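Local coordinates for esterase (Uncultured bacterium, PDB 5EGN), which degrades N-acyl homoserine lactone quorum-sensing signals, probably by hydrolysing their lactone ring, and is classed as a carboxylesterase, at residues G148-R153 / E160-M165; L25-F28 / G33-Y36; F37-F42 / V48-H53; R156-I161 / E247-F252; V88-S93 / E254-F259. The protein carries 2 engineered substitutions. One frame throughout, in Å; residues are numbered along the deposited sequence.

Contact 1 of 5, residues G148-R153 / E160-M165; sequences GAVSAR and EILAVM
V150 presses its two methyl groups against the helix 159-168, one on each of two successive residues. Its CG1 lies 3.8 Å from CG2 of I161, and the two side chains run past one another in opposite directions. The other methyl, CG2 of V150, sits more loosely against L162, 4.3 Å from its CB. The torsion of V150 explains the division of labour: at chi1 -73° CG1 stands opposite the carbonyl carbon and CG2 falls between the backbone N and that carbon, which spreads the fork across the helix. I161 answers with the branch methyl CG2, while its CD1 goes to E247, and the side chain also touches L246.

In the next shell, the bond from M165 N to I161 O (2.9 Å) holds I161 within regular turns. A149 pairs through its backbone with H242, and S151 is the N-cap of helix 152-157; its OG caps a backbone N of the first turn and bonds D239 O and E247 OE2 as well. Farther round helix 159-168, E160 forms a salt bridge with R158 of the second subunit.

Both segments belong to the helical insertion between strands 110-116 and 206-211, where lids occur in this fold. The direct contact is purely apolar and so lacks directionality; the position of the loop probably depends more on the polar bonds of A149 and S151.

Contact 2 of 5, residues L25-F28 / G33-Y36; sequences LHPF and GIWY
P27 and I34 reach toward each other, CG of P27 3.6 Å from CD1 of I34, and this pair is the close-packed half of the contact. I34 works in two directions. With chi1 at -159° CG1 trails opposite the backbone N and delivers CD1 to the proline, while the branch methyl CG2 lies over one face of the W35 indole, 3.6 Å above its plane and displaced toward the rim. That methyl also touches H26, I34 CG2 to H26 CB at 3.9 Å. The NE1-CZ2 edge of the indole lies along the backbone of 25-28: CZ2 of W35 is 3.3 Å from L25 O, near the ring plane.

The other half is less firmly joined. H26 N and W35 NE1 both offer hydrogens, so they cannot bond each other although 3.4 Å separates them. A water molecule accepts from both, weakly, at 2.9 Å from H26 N and 3.2 Å from W35 NE1, and it lies in the plane of the imidazole at its edge. The H26 ring is stacked on H53, and H53 NE2 bonds H26 O, while P27 leans on N92 and S93.

The segment 25-28 leaves strand 21-25 beside a probable nucleophile elbow. In alpha/beta hydrolases the loop in this position commonly helps to build the oxyanion hole, and the arrangement here is consistent with that.

Contact 3 of 5, residues F37-F42 / V48-H53; sequences FQTFPF and VIVIDH
V48 drives its isopropyl group into the last turn of the segment 37-42, joining helix to strand within the beta-alpha-beta unit made by strand 21-25, helix 36-39 and strand 47-51 of the alpha/beta hydrolase fold. Its two methyls straddle one carbonyl: CG2 of V48 lies 3.3 Å from T39 O, and CG1 of V48 is 3.4 Å from the same oxygen. T39 and V48 thus meet at a slant, their facing CG2 methyls 4.1 Å apart.

F42 approaches from the other flank and meets V48 through its backbone C and the root of its side chain, CB of F42 lying 3.7 Å from CG1 of V48. Its chi1 of -77° turns the ring away from the strand, toward L256 of helix 249-257. V50, two residues along and pointing to the same side as V48, makes a looser contact with T39.

OG1 of T39 bonds W35 O one turn back, which satisfies the buried hydroxyl although it also lies loosely beside V50 CG1. Farther out, the bond from F42 N to Q38 O keeps the turn wound. The methyl arm serves two neighbours: T39 CG2, besides touching V48, lies 4.0 Å above the centre of the F40 ring.

Contact 4 of 5, residues R156-I161 / E247-F252; sequences RERPEI and ERPSEF
R158 swings its side chain over the start of helix 249-257 by a chi1 of -48°, which puts CG opposite the carbonyl carbon, and by an extended run from CG to NE that spends the full length of the chain on reach. The guanidinium arrives with one face turned to E247 O, which lies 3.1 Å above its plane and displaced toward the rim. NE is the nearest atom of R158 to E247 O, at 3.2 Å, but the N-H groups lie in the plane and the oxygen above it, so the angle is too poor for a hydrogen bond. P249 covers part of the same face, its CD 3.8 Å from NH1 of R158.

I161 packs against the same residue, E247. Its CD1 lies 3.8 Å from CA of E247 and touches CG as well. The glutamate leads its carboxylate away from this contact, to S151, S154 and the backbone N-H groups of G241 and F243.

At the helix start, R248 occupies the N-cap position and grips E251 side-on, with NE and NH2 both directed at the single oxygen OE2, NE at 2.6 Å. The two donors reach that oxygen from one face of the carboxylate plane.

NH1 of R158 forms a salt bridge with E160 of the second subunit. Across this contact the cation therefore probably gains a diffuse attraction from the carbonyl dipole over its face, together with packing on P249, while its directional bonding helps to join the two subunits.

Contact 5 of 5, residues V88-S93 / E254-F259; sequences VFVGNS and ELLRGF
L256 O accepts a hydrogen bond from F259 N at 3.1 Å, and G258 adds weaker backbone bonds to E254 O and L255 O. These bonds matter to the contact because L256 and F259 are the two residues of 254-259 that reach strand 87-92.

F259 comes down on V88 past its two methyls, which bracket one ring atom: CE2 of F259 lies 3.4 Å from CG1 of V88 and 3.5 Å from CG2. The ring meets them at a slant, and its CZ is also near CG2. With CG opposite its own backbone N (chi1 177°), the phenyl is thrown outward from the turn to the strand.

At V90 the pattern is reversed. Here one methyl is held by two, CG2 of V90 being 3.9 Å from CD1 of L256 and 4.0 Å from CD2.

V88 and V90, two apart, share one side of the strand, while F89 faces the other way onto helix 94-105. The strand runs on to S93, in what is probably the nucleophile elbow of the fold. Its neighbours in the sheet are strands 21-25 and 110-116, and F24 and L114 from these also touch L256, so that the L256 side chain packs on all three strands.

Contacts 2, 3 and 5 gather about the central sheet: contact 2 is nearest the middle, its centre about 7 Å from that of the chain, and bonds directly to strand 87-92 of contact 5 through L25. Contacts 1 and 4 have their centres about 16 and 17 Å from that of the chain and share E160 and I161; contact 1 packs the helical insertion on itself, and contact 4 joins it to the start of helix 249-257, which also serves contact 5. They too are largely buried; the second subunit touches contacts 1 to 4, but not contact 5. Apolar packing rules on the sheet and in peripheral, purely aliphatic contact 1; contact 2 adds a water, contact 4 charges.

Contact 1 of 5, residues G148-R153 / E160-M165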
# COMPACT_ATOMS: atom_id res chain seq x y z
N GLY A 148 7.25 18.57 9.66
CA GLY A 148 7.13 18.39 11.10
C GLY A 148 6.34 17.14 11.45
O GLY A 148 6.01 16.91 12.61
N ALA A 149 6.06 16.33 10.44
CA ALA A 149 5.24 15.12 10.61
C ALA A 149 6.09 13.87 10.77
O ALA A 149 5.59 12.82 11.16
CB ALA A 149 4.29 14.96 9.44
N VAL A 150 7.38 13.97 10.47
CA VAL A 150 8.28 12.84 10.61
C VAL A 150 9.47 13.19 11.50
O VAL A 150 9.91 14.34 11.53
CB VAL A 150 8.79 12.34 9.24
CG1 VAL A 150 7.68 11.62 8.49
CG2 VAL A 150 9.33 13.51 8.41
N SER A 151 9.97 12.20 12.22
CA SER A 151 11.10 12.42 13.11
C SER A 151 12.39 12.60 12.32
O SER A 151 12.44 12.29 11.13
CB SER A 151 11.25 11.25 14.09
OG SER A 151 11.70 10.08 13.44
N ALA A 152 13.42 13.11 12.99
CA ALA A 152 14.72 13.29 12.36
C ALA A 152 15.31 11.94 11.96
O ALA A 152 15.89 11.80 10.88
CB ALA A 152 15.67 14.02 13.31
N ARG A 153 15.13 10.95 12.82
CA ARG A 153 15.59 9.59 12.57
C ARG A 153 14.91 9.02 11.33
O ARG A 153 15.53 8.31 10.54
CB ARG A 153 15.34 8.71 13.79
CG ARG A 153 15.91 7.31 13.71
CD ARG A 153 15.66 6.59 15.02
NE ARG A 153 16.03 5.18 14.98
CZ ARG A 153 16.85 4.60 15.85
NH1 ARG A 153 17.39 5.31 16.83
NH2 ARG A 153 17.14 3.31 15.73
N GLU A 160 11.60 8.12 2.14
CA GLU A 160 10.50 7.73 1.26
C GLU A 160 9.14 8.04 1.87
O GLU A 160 8.15 8.19 1.15
CB GLU A 160 10.60 6.24 0.92
CG GLU A 160 10.43 5.31 2.11
CD GLU A 160 11.75 4.90 2.73
OE1 GLU A 160 12.79 5.51 2.39
OE2 GLU A 160 11.76 3.95 3.54
N ILE A 161 9.09 8.13 3.20
CA ILE A 161 7.85 8.45 3.90
C ILE A 161 7.41 9.88 3.62
O ILE A 161 6.29 10.12 3.14
CB ILE A 161 8.01 8.25 5.43
CG1 ILE A 161 8.31 6.78 5.74
CG2 ILE A 161 6.75 8.70 6.16
CD1 ILE A 161 8.49 6.50 7.22
N LEU A 162 8.29 10.83 3.91
CA LEU A 162 8.01 12.24 3.63
C LEU A 162 7.79 12.44 2.14
O LEU A 162 6.96 13.26 1.73
CB LEU A 162 9.15 13.13 4.13
CG LEU A 162 8.93 14.63 3.93
CD1 LEU A 162 7.64 15.07 4.59
CD2 LEU A 162 10.11 15.43 4.47
N ALA A 163 8.52 11.68 1.33
CA ALA A 163 8.33 11.71 -0.12
C ALA A 163 6.89 11.35 -0.52
O ALA A 163 6.22 12.11 -1.22
CB ALA A 163 9.32 10.78 -0.81
N VAL A 164 6.43 10.18 -0.08
CA VAL A 164 5.12 9.69 -0.47
C VAL A 164 4.01 10.56 0.12
O VAL A 164 2.93 10.70 -0.47
CB VAL A 164 4.91 8.21 -0.07
CG1 VAL A 164 4.72 8.06 1.44
CG2 VAL A 164 3.72 7.61 -0.80
N MET A 165 4.26 11.15 1.28
CA MET A 165 3.25 11.98 1.92
C MET A 165 3.15 13.33 1.21
O MET A 165 2.06 13.89 1.09
CB MET A 165 3.56 12.18 3.40
CG MET A 165 2.36 11.92 4.29
SD MET A 165 1.73 10.24 4.11
CE MET A 165 3.07 9.29 4.83

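Contact 2 of 5, residues L25-F28 / G33-Y36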
# COMPACT_ATOMS: atom_id res chain seq x y z
N LEU A 25 -8.39 3.45 9.50
CA LEU A 25 -8.81 4.75 9.03
C LEU A 25 -7.59 5.63 8.78
O LEU A 25 -6.94 6.07 9.73
CB LEU A 25 -9.74 5.41 10.05
CG LEU A 25 -10.94 4.58 10.47
CD1 LEU A 25 -11.77 5.28 11.54
CD2 LEU A 25 -11.77 4.28 9.25
N HIS A 26 -7.29 5.88 7.52
CA HIS A 26 -6.07 6.59 7.12
C HIS A 26 -6.09 8.07 7.50
O HIS A 26 -7.16 8.65 7.68
CB HIS A 26 -5.86 6.44 5.61
CG HIS A 26 -6.84 7.22 4.79
ND1 HIS A 26 -6.69 8.56 4.52
CD2 HIS A 26 -7.98 6.84 4.17
CE1 HIS A 26 -7.70 8.98 3.78
NE2 HIS A 26 -8.50 7.95 3.55
N PRO A 27 -4.91 8.70 7.60
CA PRO A 27 -4.83 10.14 7.88
C PRO A 27 -5.27 11.00 6.71
O PRO A 27 -5.51 10.50 5.61
CB PRO A 27 -3.34 10.36 8.18
CG PRO A 27 -2.66 9.27 7.45
CD PRO A 27 -3.57 8.08 7.56
N PHE A 28 -5.37 12.30 6.95
CA PHE A 28 -5.85 13.26 5.96
C PHE A 28 -4.91 13.34 4.75
O PHE A 28 -3.70 13.24 4.90
CB PHE A 28 -6.01 14.64 6.62
CG PHE A 28 -6.86 15.60 5.83
CD1 PHE A 28 -8.12 15.23 5.38
CD2 PHE A 28 -6.42 16.88 5.58
CE1 PHE A 28 -8.90 16.12 4.67
CE2 PHE A 28 -7.19 17.78 4.87
CZ PHE A 28 -8.44 17.39 4.41
N GLY A 33 -3.75 2.73 1.42
CA GLY A 33 -2.46 2.14 1.14
C GLY A 33 -1.50 2.25 2.31
O GLY A 33 -0.73 1.33 2.57
N ILE A 34 -1.56 3.37 3.02
CA ILE A 34 -0.71 3.63 4.18
C ILE A 34 -0.70 2.49 5.22
O ILE A 34 0.22 2.41 6.03
CB ILE A 34 -1.13 4.95 4.90
CG1 ILE A 34 0.02 5.51 5.75
CG2 ILE A 34 -2.38 4.73 5.74
CD1 ILE A 34 -0.28 6.86 6.35
N TRP A 35 -1.70 1.62 5.17
CA TRP A 35 -1.78 0.52 6.13
C TRP A 35 -1.18 -0.79 5.62
O TRP A 35 -1.47 -1.86 6.17
CB TRP A 35 -3.24 0.29 6.53
CG TRP A 35 -3.88 1.48 7.17
CD1 TRP A 35 -4.89 2.24 6.66
CD2 TRP A 35 -3.56 2.04 8.45
NE1 TRP A 35 -5.22 3.24 7.54
CE2 TRP A 35 -4.41 3.14 8.65
CE3 TRP A 35 -2.63 1.73 9.44
CZ2 TRP A 35 -4.37 3.93 9.80
CZ3 TRP A 35 -2.59 2.51 10.59
CH2 TRP A 35 -3.45 3.60 10.75
N TYR A 36 -0.35 -0.69 4.58
CA TYR A 36 0.19 -1.87 3.89
C TYR A 36 0.87 -2.85 4.84
O TYR A 36 0.69 -4.06 4.73
CB TYR A 36 1.17 -1.46 2.78
CG TYR A 36 1.77 -2.65 2.05
CD1 TYR A 36 1.00 -3.43 1.20
CD2 TYR A 36 3.10 -3.01 2.23
CE1 TYR A 36 1.53 -4.52 0.55
CE2 TYR A 36 3.64 -4.10 1.58
CZ TYR A 36 2.85 -4.85 0.74
OH TYR A 36 3.37 -5.94 0.09
O HOH W 1 -7.92 3.53 5.92

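Contact 3 of 5, residues F37-F42 / V48-H53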
# COMPACT_ATOMS: atom_id res chain seq x y z
N PHE A 37 1.64 -2.32 5.79
CA PHE A 37 2.38 -3.19 6.69
C PHE A 37 1.53 -3.71 7.85
O PHE A 37 1.96 -4.60 8.58
CB PHE A 37 3.61 -2.47 7.24
CG PHE A 37 4.63 -2.13 6.20
CD1 PHE A 37 5.41 -3.12 5.62
CD2 PHE A 37 4.83 -0.81 5.82
CE1 PHE A 37 6.35 -2.79 4.66
CE2 PHE A 37 5.77 -0.49 4.86
CZ PHE A 37 6.53 -1.48 4.28
N GLN A 38 0.34 -3.16 8.02
CA GLN A 38 -0.56 -3.61 9.08
C GLN A 38 -1.63 -4.55 8.53
O GLN A 38 -1.96 -5.56 9.14
CB GLN A 38 -1.24 -2.42 9.76
CG GLN A 38 -0.34 -1.63 10.70
CD GLN A 38 0.66 -0.76 9.97
OE1 GLN A 38 0.31 -0.04 9.04
NE2 GLN A 38 1.92 -0.81 10.40
N THR A 39 -2.14 -4.20 7.35
CA THR A 39 -3.31 -4.85 6.76
C THR A 39 -3.22 -6.37 6.71
O THR A 39 -4.15 -7.06 7.14
CB THR A 39 -3.54 -4.33 5.32
OG1 THR A 39 -3.78 -2.92 5.36
CG2 THR A 39 -4.72 -5.04 4.69
N PHE A 40 -2.12 -6.90 6.19
CA PHE A 40 -2.02 -8.32 5.91
C PHE A 40 -1.50 -9.18 7.08
O PHE A 40 -1.97 -10.31 7.25
CB PHE A 40 -1.15 -8.53 4.67
CG PHE A 40 -1.69 -7.83 3.45
CD1 PHE A 40 -2.69 -8.41 2.69
CD2 PHE A 40 -1.20 -6.59 3.08
CE1 PHE A 40 -3.20 -7.76 1.58
CE2 PHE A 40 -1.70 -5.94 1.97
CZ PHE A 40 -2.70 -6.52 1.22
N PRO A 41 -0.53 -8.68 7.87
CA PRO A 41 -0.21 -9.46 9.07
C PRO A 41 -1.41 -9.61 10.01
O PRO A 41 -1.60 -10.68 10.60
CB PRO A 41 0.90 -8.65 9.73
CG PRO A 41 1.57 -7.98 8.59
CD PRO A 41 0.47 -7.63 7.62
N PHE A 42 -2.21 -8.56 10.15
CA PHE A 42 -3.39 -8.62 11.00
C PHE A 42 -4.54 -9.34 10.31
O PHE A 42 -5.53 -9.71 10.95
CB PHE A 42 -3.83 -7.21 11.41
CG PHE A 42 -2.98 -6.62 12.50
CD1 PHE A 42 -3.21 -6.95 13.83
CD2 PHE A 42 -1.95 -5.75 12.21
CE1 PHE A 42 -2.44 -6.41 14.84
CE2 PHE A 42 -1.16 -5.22 13.21
CZ PHE A 42 -1.41 -5.55 14.53
N VAL A 48 -9.66 -7.77 8.75
CA VAL A 48 -9.17 -6.42 8.52
C VAL A 48 -10.00 -5.70 7.46
O VAL A 48 -10.32 -6.25 6.40
CB VAL A 48 -7.68 -6.40 8.11
CG1 VAL A 48 -6.82 -6.96 9.23
CG2 VAL A 48 -7.45 -7.18 6.82
N ILE A 49 -10.34 -4.46 7.79
CA ILE A 49 -11.13 -3.58 6.94
C ILE A 49 -10.41 -2.25 6.83
O ILE A 49 -10.29 -1.55 7.82
CB ILE A 49 -12.54 -3.34 7.53
CG1 ILE A 49 -13.25 -4.67 7.78
CG2 ILE A 49 -13.36 -2.42 6.63
CD1 ILE A 49 -14.19 -4.63 8.97
N VAL A 50 -9.93 -1.90 5.65
CA VAL A 50 -9.20 -0.65 5.48
C VAL A 50 -9.98 0.28 4.56
O VAL A 50 -10.38 -0.13 3.46
CB VAL A 50 -7.78 -0.90 4.94
CG1 VAL A 50 -7.82 -1.91 3.81
CG2 VAL A 50 -7.12 0.39 4.51
N ILE A 51 -10.20 1.52 4.99
CA ILE A 51 -11.12 2.39 4.24
C ILE A 51 -10.49 3.65 3.66
O ILE A 51 -9.67 4.31 4.29
CB ILE A 51 -12.32 2.80 5.13
CG1 ILE A 51 -13.13 1.57 5.54
CG2 ILE A 51 -13.24 3.77 4.40
CD1 ILE A 51 -14.28 1.87 6.47
N ASP A 52 -10.88 3.96 2.42
CA ASP A 52 -10.63 5.25 1.81
C ASP A 52 -11.74 6.23 2.18
O ASP A 52 -12.90 6.01 1.82
CB ASP A 52 -10.53 5.12 0.29
CG ASP A 52 -9.18 4.62 -0.17
OD1 ASP A 52 -8.44 4.04 0.65
OD2 ASP A 52 -8.86 4.81 -1.36
N HIS A 53 -11.40 7.28 2.90
CA HIS A 53 -12.37 8.32 3.25
C HIS A 53 -12.89 8.97 1.98
O HIS A 53 -12.25 8.91 0.93
CB HIS A 53 -11.74 9.38 4.15
CG HIS A 53 -11.08 8.82 5.38
ND1 HIS A 53 -11.50 7.65 5.98
CD2 HIS A 53 -10.03 9.26 6.10
CE1 HIS A 53 -10.74 7.41 7.03
NE2 HIS A 53 -9.84 8.37 7.13

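Contact 4 of 5, residues R156-I161 / E247-F252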
# COMPACT_ATOMS: atom_id res chain seq x y z
N ARG A 156 16.26 10.52 8.29
CA ARG A 156 17.56 9.92 8.01
C ARG A 156 17.42 8.57 7.32
O ARG A 156 17.97 8.36 6.24
CB ARG A 156 18.37 9.78 9.30
CG ARG A 156 19.83 9.42 9.08
CD ARG A 156 20.53 9.11 10.39
NE ARG A 156 20.16 7.80 10.92
CZ ARG A 156 19.96 7.53 12.21
NH1 ARG A 156 20.09 8.49 13.11
NH2 ARG A 156 19.63 6.31 12.59
N GLU A 157 16.68 7.66 7.95
CA GLU A 157 16.63 6.28 7.49
C GLU A 157 15.50 5.98 6.50
O GLU A 157 15.63 5.09 5.66
CB GLU A 157 16.51 5.34 8.70
CG GLU A 157 17.70 5.41 9.65
CD GLU A 157 17.59 4.44 10.81
OE1 GLU A 157 16.54 3.77 10.94
OE2 GLU A 157 18.55 4.34 11.60
N ARG A 158 14.40 6.73 6.58
CA ARG A 158 13.26 6.50 5.69
C ARG A 158 12.71 7.79 5.07
O ARG A 158 11.62 8.24 5.43
CB ARG A 158 12.13 5.78 6.44
CG ARG A 158 12.57 4.57 7.24
CD ARG A 158 11.38 3.75 7.71
NE ARG A 158 11.77 2.68 8.63
CZ ARG A 158 11.26 1.45 8.62
NH1 ARG A 158 10.34 1.12 7.73
NH2 ARG A 158 11.68 0.55 9.49
N PRO A 159 13.45 8.39 4.12
CA PRO A 159 13.01 9.61 3.43
C PRO A 159 11.80 9.38 2.52
O PRO A 159 11.05 10.32 2.18
CB PRO A 159 14.24 10.02 2.61
CG PRO A 159 15.00 8.75 2.41
CD PRO A 159 14.78 7.95 3.66
N GLU A 160 11.60 8.12 2.14
CA GLU A 160 10.50 7.73 1.26
C GLU A 160 9.14 8.04 1.87
O GLU A 160 8.15 8.19 1.15
CB GLU A 160 10.60 6.24 0.92
CG GLU A 160 10.43 5.31 2.11
CD GLU A 160 11.75 4.90 2.73
OE1 GLU A 160 12.79 5.51 2.39
OE2 GLU A 160 11.76 3.95 3.54
N ILE A 161 9.09 8.13 3.20
CA ILE A 161 7.85 8.45 3.90
C ILE A 161 7.41 9.88 3.62
O ILE A 161 6.29 10.12 3.14
CB ILE A 161 8.01 8.25 5.43
CG1 ILE A 161 8.31 6.78 5.74
CG2 ILE A 161 6.75 8.70 6.16
CD1 ILE A 161 8.49 6.50 7.22
N GLU A 247 6.84 4.65 10.15
CA GLU A 247 8.18 4.96 10.66
C GLU A 247 8.79 3.76 11.38
O GLU A 247 9.97 3.44 11.17
CB GLU A 247 8.12 6.18 11.59
CG GLU A 247 7.74 7.47 10.88
CD GLU A 247 7.76 8.68 11.79
OE1 GLU A 247 6.71 9.33 11.94
OE2 GLU A 247 8.84 8.99 12.35
N ARG A 248 8.01 3.11 12.23
CA ARG A 248 8.44 1.87 12.88
C ARG A 248 7.31 0.85 12.86
O ARG A 248 6.72 0.56 13.90
CB ARG A 248 8.89 2.15 14.32
CG ARG A 248 9.95 3.23 14.46
CD ARG A 248 10.52 3.29 15.87
NE ARG A 248 11.33 2.11 16.17
CZ ARG A 248 12.61 1.97 15.83
NH1 ARG A 248 13.22 2.94 15.17
NH2 ARG A 248 13.26 0.86 16.15
N PRO A 249 7.01 0.29 11.68
CA PRO A 249 5.84 -0.55 11.42
C PRO A 249 5.69 -1.76 12.35
O PRO A 249 4.59 -1.97 12.88
CB PRO A 249 6.05 -1.01 9.98
CG PRO A 249 6.90 0.04 9.37
CD PRO A 249 7.83 0.46 10.46
N SER A 250 6.75 -2.52 12.55
CA SER A 250 6.69 -3.73 13.37
C SER A 250 6.35 -3.42 14.83
O SER A 250 5.59 -4.16 15.47
CB SER A 250 8.00 -4.50 13.29
OG SER A 250 8.13 -5.17 12.05
N GLU A 251 6.91 -2.33 15.35
CA GLU A 251 6.63 -1.93 16.73
C GLU A 251 5.18 -1.48 16.90
O GLU A 251 4.54 -1.81 17.90
CB GLU A 251 7.59 -0.82 17.16
CG GLU A 251 9.03 -1.29 17.29
CD GLU A 251 9.95 -0.21 17.81
OE1 GLU A 251 9.48 0.63 18.61
OE2 GLU A 251 11.14 -0.20 17.43
N PHE A 252 4.67 -0.74 15.92
CA PHE A 252 3.26 -0.39 15.91
C PHE A 252 2.41 -1.66 15.88
O PHE A 252 1.37 -1.73 16.54
CB PHE A 252 2.92 0.50 14.71
CG PHE A 252 1.47 0.92 14.66
CD1 PHE A 252 1.04 2.06 15.32
CD2 PHE A 252 0.54 0.16 13.96
CE1 PHE A 252 -0.28 2.44 15.28
CE2 PHE A 252 -0.79 0.54 13.92
CZ PHE A 252 -1.20 1.68 14.58

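Contact 5 of 5, residues V88-S93 / E254-F259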
# COMPACT_ATOMS: atom_id res chain seq x y z
N VAL A 88 -12.72 -3.14 16.11
CA VAL A 88 -11.56 -2.44 16.63
C VAL A 88 -11.21 -1.30 15.68
O VAL A 88 -11.03 -1.53 14.49
CB VAL A 88 -10.34 -3.38 16.78
CG1 VAL A 88 -9.06 -2.57 16.94
CG2 VAL A 88 -10.55 -4.35 17.93
N PHE A 89 -11.13 -0.08 16.19
CA PHE A 89 -10.89 1.05 15.32
C PHE A 89 -9.50 1.66 15.50
O PHE A 89 -9.14 2.11 16.59
CB PHE A 89 -11.96 2.12 15.52
CG PHE A 89 -13.32 1.70 15.06
CD1 PHE A 89 -13.66 1.72 13.72
CD2 PHE A 89 -14.27 1.26 15.97
CE1 PHE A 89 -14.91 1.32 13.29
CE2 PHE A 89 -15.52 0.86 15.56
CZ PHE A 89 -15.84 0.89 14.21
N VAL A 90 -8.74 1.67 14.41
CA VAL A 90 -7.41 2.25 14.39
C VAL A 90 -7.42 3.51 13.53
O VAL A 90 -7.48 3.44 12.31
CB VAL A 90 -6.37 1.26 13.85
CG1 VAL A 90 -4.97 1.85 13.95
CG2 VAL A 90 -6.45 -0.05 14.61
N GLY A 91 -7.37 4.67 14.19
CA GLY A 91 -7.47 5.94 13.49
C GLY A 91 -6.21 6.77 13.54
O GLY A 91 -5.61 6.95 14.60
N ASN A 92 -5.82 7.30 12.38
CA ASN A 92 -4.65 8.15 12.26
C ASN A 92 -5.04 9.58 11.89
O ASN A 92 -5.70 9.79 10.87
CB ASN A 92 -3.69 7.57 11.23
CG ASN A 92 -2.33 8.24 11.25
OD1 ASN A 92 -1.60 8.22 10.26
ND2 ASN A 92 -1.98 8.83 12.39
N SER A 93 -4.63 10.54 12.71
CA SER A 93 -5.02 11.94 12.54
C SER A 93 -6.53 12.09 12.45
O SER A 93 -7.24 11.94 13.45
CB SER A 93 -4.36 12.54 11.29
OG SER A 93 -4.90 13.82 11.00
N GLU A 254 3.21 -4.55 17.12
CA GLU A 254 3.26 -5.16 18.44
C GLU A 254 2.33 -4.43 19.41
O GLU A 254 1.66 -5.05 20.23
CB GLU A 254 4.69 -5.15 18.98
CG GLU A 254 5.65 -5.99 18.17
CD GLU A 254 7.09 -5.78 18.59
OE1 GLU A 254 7.33 -5.64 19.81
OE2 GLU A 254 7.98 -5.76 17.71
N LEU A 255 2.32 -3.10 19.31
CA LEU A 255 1.46 -2.28 20.15
C LEU A 255 -0.01 -2.58 19.89
O LEU A 255 -0.81 -2.68 20.83
CB LEU A 255 1.75 -0.80 19.91
CG LEU A 255 1.20 0.20 20.92
CD1 LEU A 255 1.72 -0.11 22.32
CD2 LEU A 255 1.59 1.61 20.52
N LEU A 256 -0.37 -2.74 18.62
CA LEU A 256 -1.74 -3.05 18.24
C LEU A 256 -2.07 -4.50 18.59
O LEU A 256 -3.22 -4.83 18.89
CB LEU A 256 -1.95 -2.80 16.74
CG LEU A 256 -3.34 -3.09 16.15
CD1 LEU A 256 -4.44 -2.46 16.99
CD2 LEU A 256 -3.42 -2.59 14.72
N ARG A 257 -1.06 -5.36 18.56
CA ARG A 257 -1.21 -6.74 18.98
C ARG A 257 -1.52 -6.81 20.47
O ARG A 257 -2.06 -7.80 20.96
CB ARG A 257 0.06 -7.54 18.68
CG ARG A 257 -0.01 -8.36 17.39
CD ARG A 257 1.32 -9.04 17.11
NE ARG A 257 2.18 -8.24 16.25
CZ ARG A 257 3.50 -8.39 16.16
NH1 ARG A 257 4.10 -9.32 16.88
NH2 ARG A 257 4.21 -7.62 15.35
N GLY A 258 -1.16 -5.75 21.19
CA GLY A 258 -1.40 -5.67 22.62
C GLY A 258 -2.86 -5.46 22.96
O GLY A 258 -3.31 -5.80 24.05
N PHE A 259 -3.60 -4.90 22.01
CA PHE A 259 -5.04 -4.71 22.16
C PHE A 259 -5.78 -5.96 21.70
O PHE A 259 -6.20 -6.06 20.55
CB PHE A 259 -5.50 -3.48 21.36
CG PHE A 259 -6.99 -3.25 21.39
CD1 PHE A 259 -7.76 -3.71 22.45
CD2 PHE A 259 -7.61 -2.57 20.36
CE1 PHE A 259 -9.12 -3.50 22.47
CE2 PHE A 259 -8.97 -2.35 20.38
CZ PHE A 259 -9.73 -2.82 21.43